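Side-chain contact in aminopeptidase (Aneurinibacillus sp. AM-1, PDB 5IB9), which probably acts as a zinc-dependent aminopeptidase, removing amino acids from the N-terminal ends of peptides: residues A284-D289 / H352-P357. Numbering follows the deposited sequence.
Sequences ASLSED and HALGIP. With ZN (zinc ion), chain G.
Leu-286 reaches across to Leu-354 and Ile-356 with one branch of its side chain, packing the loop that leads into helix 288-293 against the loop between helix 348-352 and strand 358-364 of the M28 peptidase region. Its CB already points toward 352-357 but stays about 4.9 Å from Leu-354 CD1. CG lies anti to the carbonyl carbon (chi1 -59°) and carries the fork onward. There the branches part: CD2 makes no contact with 352-357, whereas CD1 comes within 4.1 Å of Leu-354 CD1 and 4.4 Å of Ile-356 CD1. These last two methyls are themselves 4.2 Å apart. Branched apolar side chains suit the spot, since their methyls pack without burying a polar group. Gly-355 closes helix 348-352 in a Schellman motif; at its phi of 88° a CB would jam against Leu-354 O, which suits glycine.

Two residues on, Glu-288 sends out an extended chain whose OE2 binds a zinc ion at 1.9 Å. OE1 stays 3.1 Å from the metal, so the carboxylate binds through one oxygen. His-204 of the second subunit is also a ligand, and there Glu-56 and Gln-58 hydrogen-bond Ser-287 OG and Ala-284 O. Polar atoms of 284-289 thus serve the subunit interface, while the direct link to 352-357 is apolar, offering dispersion and burial of methyls shared with Ile-291, which touches all three side chains.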
loop_
_atom_site.group_PDB
_atom_site.type_symbol
_atom_site.label_atom_id
_atom_site.label_comp_id
_atom_site.label_asym_id
_atom_site.label_seq_id
_atom_site.Cartn_x
_atom_site.Cartn_y
_atom_site.Cartn_z
ATOM N N ALA A 284 -7.349 -0.029 -3.572
ATOM C CA ALA A 284 -6.925 -1.158 -2.659
ATOM C C ALA A 284 -7.901 -1.363 -1.538
ATOM O O ALA A 284 -7.802 -2.451 -0.852
ATOM C CB ALA A 284 -5.578 -0.852 -2.088
ATOM N N SER A 285 -8.830 -0.474 -1.287
ATOM C CA SER A 285 -9.839 -0.716 -0.220
ATOM C C SER A 285 -11.034 -1.560 -0.667
ATOM O O SER A 285 -11.887 -1.893 0.204
ATOM C CB SER A 285 -10.362 0.640 0.333
ATOM O OG SER A 285 -11.310 1.228 -0.570
ATOM N N LEU A 286 -11.225 -1.752 -1.949
ATOM C CA LEU A 286 -12.389 -2.455 -2.476
ATOM C C LEU A 286 -12.362 -3.963 -2.226
ATOM O O LEU A 286 -11.289 -4.579 -2.355
ATOM C CB LEU A 286 -12.513 -2.202 -3.988
ATOM C CG LEU A 286 -12.647 -0.691 -4.346
ATOM C CD1 LEU A 286 -12.675 -0.527 -5.860
ATOM C CD2 LEU A 286 -13.977 -0.141 -3.633
ATOM N N SER A 287 -13.541 -4.518 -1.923
ATOM C CA SER A 287 -13.598 -5.979 -1.864
ATOM C C SER A 287 -13.752 -6.551 -3.227
ATOM O O SER A 287 -14.044 -5.842 -4.221
ATOM C CB SER A 287 -14.783 -6.353 -1.052
ATOM O OG SER A 287 -16.036 -6.051 -1.732
ATOM N N GLU A 288 -13.572 -7.896 -3.330
ATOM C CA GLU A 288 -13.750 -8.555 -4.611
ATOM C C GLU A 288 -15.191 -8.375 -5.133
ATOM O O GLU A 288 -15.370 -8.217 -6.352
ATOM C CB GLU A 288 -13.349 -10.068 -4.516
ATOM C CG GLU A 288 -11.839 -10.181 -4.409
ATOM C CD GLU A 288 -11.254 -11.634 -4.485
ATOM O OE1 GLU A 288 -12.034 -12.580 -4.372
ATOM O OE2 GLU A 288 -10.065 -11.729 -4.858
ATOM N N ASP A 289 -16.205 -8.436 -4.235
ATOM C CA ASP A 289 -17.588 -8.209 -4.651
ATOM C C ASP A 289 -17.727 -6.773 -5.192
ATOM O O ASP A 289 -18.352 -6.595 -6.248
ATOM C CB ASP A 289 -18.556 -8.543 -3.537
ATOM C CG ASP A 289 -20.010 -8.449 -3.969
ATOM O OD1 ASP A 289 -20.301 -9.198 -4.888
ATOM O OD2 ASP A 289 -20.774 -7.615 -3.385
ATOM N N HIS A 352 -8.749 0.742 -14.008
ATOM C CA HIS A 352 -8.412 -0.184 -15.081
ATOM C C HIS A 352 -7.525 -1.330 -14.542
ATOM O O HIS A 352 -7.723 -2.500 -14.963
ATOM C CB HIS A 352 -7.735 0.602 -16.161
ATOM C CG HIS A 352 -7.288 -0.267 -17.265
ATOM N ND1 HIS A 352 -8.115 -0.558 -18.327
ATOM C CD2 HIS A 352 -6.101 -0.874 -17.487
ATOM C CE1 HIS A 352 -7.457 -1.350 -19.168
ATOM N NE2 HIS A 352 -6.277 -1.626 -18.640
ATOM N N ALA A 353 -6.695 -1.059 -13.587
ATOM C CA ALA A 353 -5.733 -2.051 -13.097
ATOM C C ALA A 353 -6.506 -3.157 -12.417
ATOM O O ALA A 353 -6.033 -4.304 -12.348
ATOM C CB ALA A 353 -4.814 -1.418 -12.137
ATOM N N LEU A 354 -7.708 -2.900 -11.894
ATOM C CA LEU A 354 -8.558 -3.943 -11.291
ATOM C C LEU A 354 -9.491 -4.647 -12.253
ATOM O O LEU A 354 -10.281 -5.469 -11.790
ATOM C CB LEU A 354 -9.347 -3.291 -10.158
ATOM C CG LEU A 354 -8.541 -2.807 -8.950
ATOM C CD1 LEU A 354 -9.601 -2.359 -7.942
ATOM C CD2 LEU A 354 -7.714 -3.948 -8.353
ATOM N N GLY A 355 -9.422 -4.318 -13.564
ATOM C CA GLY A 355 -10.430 -4.886 -14.462
ATOM C C GLY A 355 -11.704 -4.085 -14.603
ATOM O O GLY A 355 -12.608 -4.518 -15.291
ATOM N N ILE A 356 -11.793 -2.899 -13.959
ATOM C CA ILE A 356 -13.056 -2.172 -13.998
ATOM C C ILE A 356 -13.021 -1.282 -15.251
ATOM O O ILE A 356 -12.021 -0.643 -15.517
ATOM C CB ILE A 356 -13.087 -1.284 -12.783
ATOM C CG1 ILE A 356 -13.210 -2.132 -11.514
ATOM C CG2 ILE A 356 -14.330 -0.298 -12.859
ATOM C CD1 ILE A 356 -13.076 -1.369 -10.143
ATOM N N PRO A 357 -14.120 -1.289 -16.027
ATOM C CA PRO A 357 -14.159 -0.367 -17.206
ATOM C C PRO A 357 -13.938 1.104 -16.780
ATOM O O PRO A 357 -14.632 1.526 -15.853
ATOM C CB PRO A 357 -15.585 -0.587 -17.814
ATOM C CG PRO A 357 -16.088 -1.955 -17.253
ATOM C CD PRO A 357 -15.406 -1.987 -15.825
HETATM ZN ZN ZN G . -9.092 -13.355 -4.942
HETATM O O HOH W 1 -10.196 -14.874 -5.451
HETATM O O HOH W 2 -7.101 -13.857 -6.380
HETATM O O HOH W 3 -7.994 -13.006 -6.542
HETATM O O HOH W 4 -8.455 -15.061 -5.953
#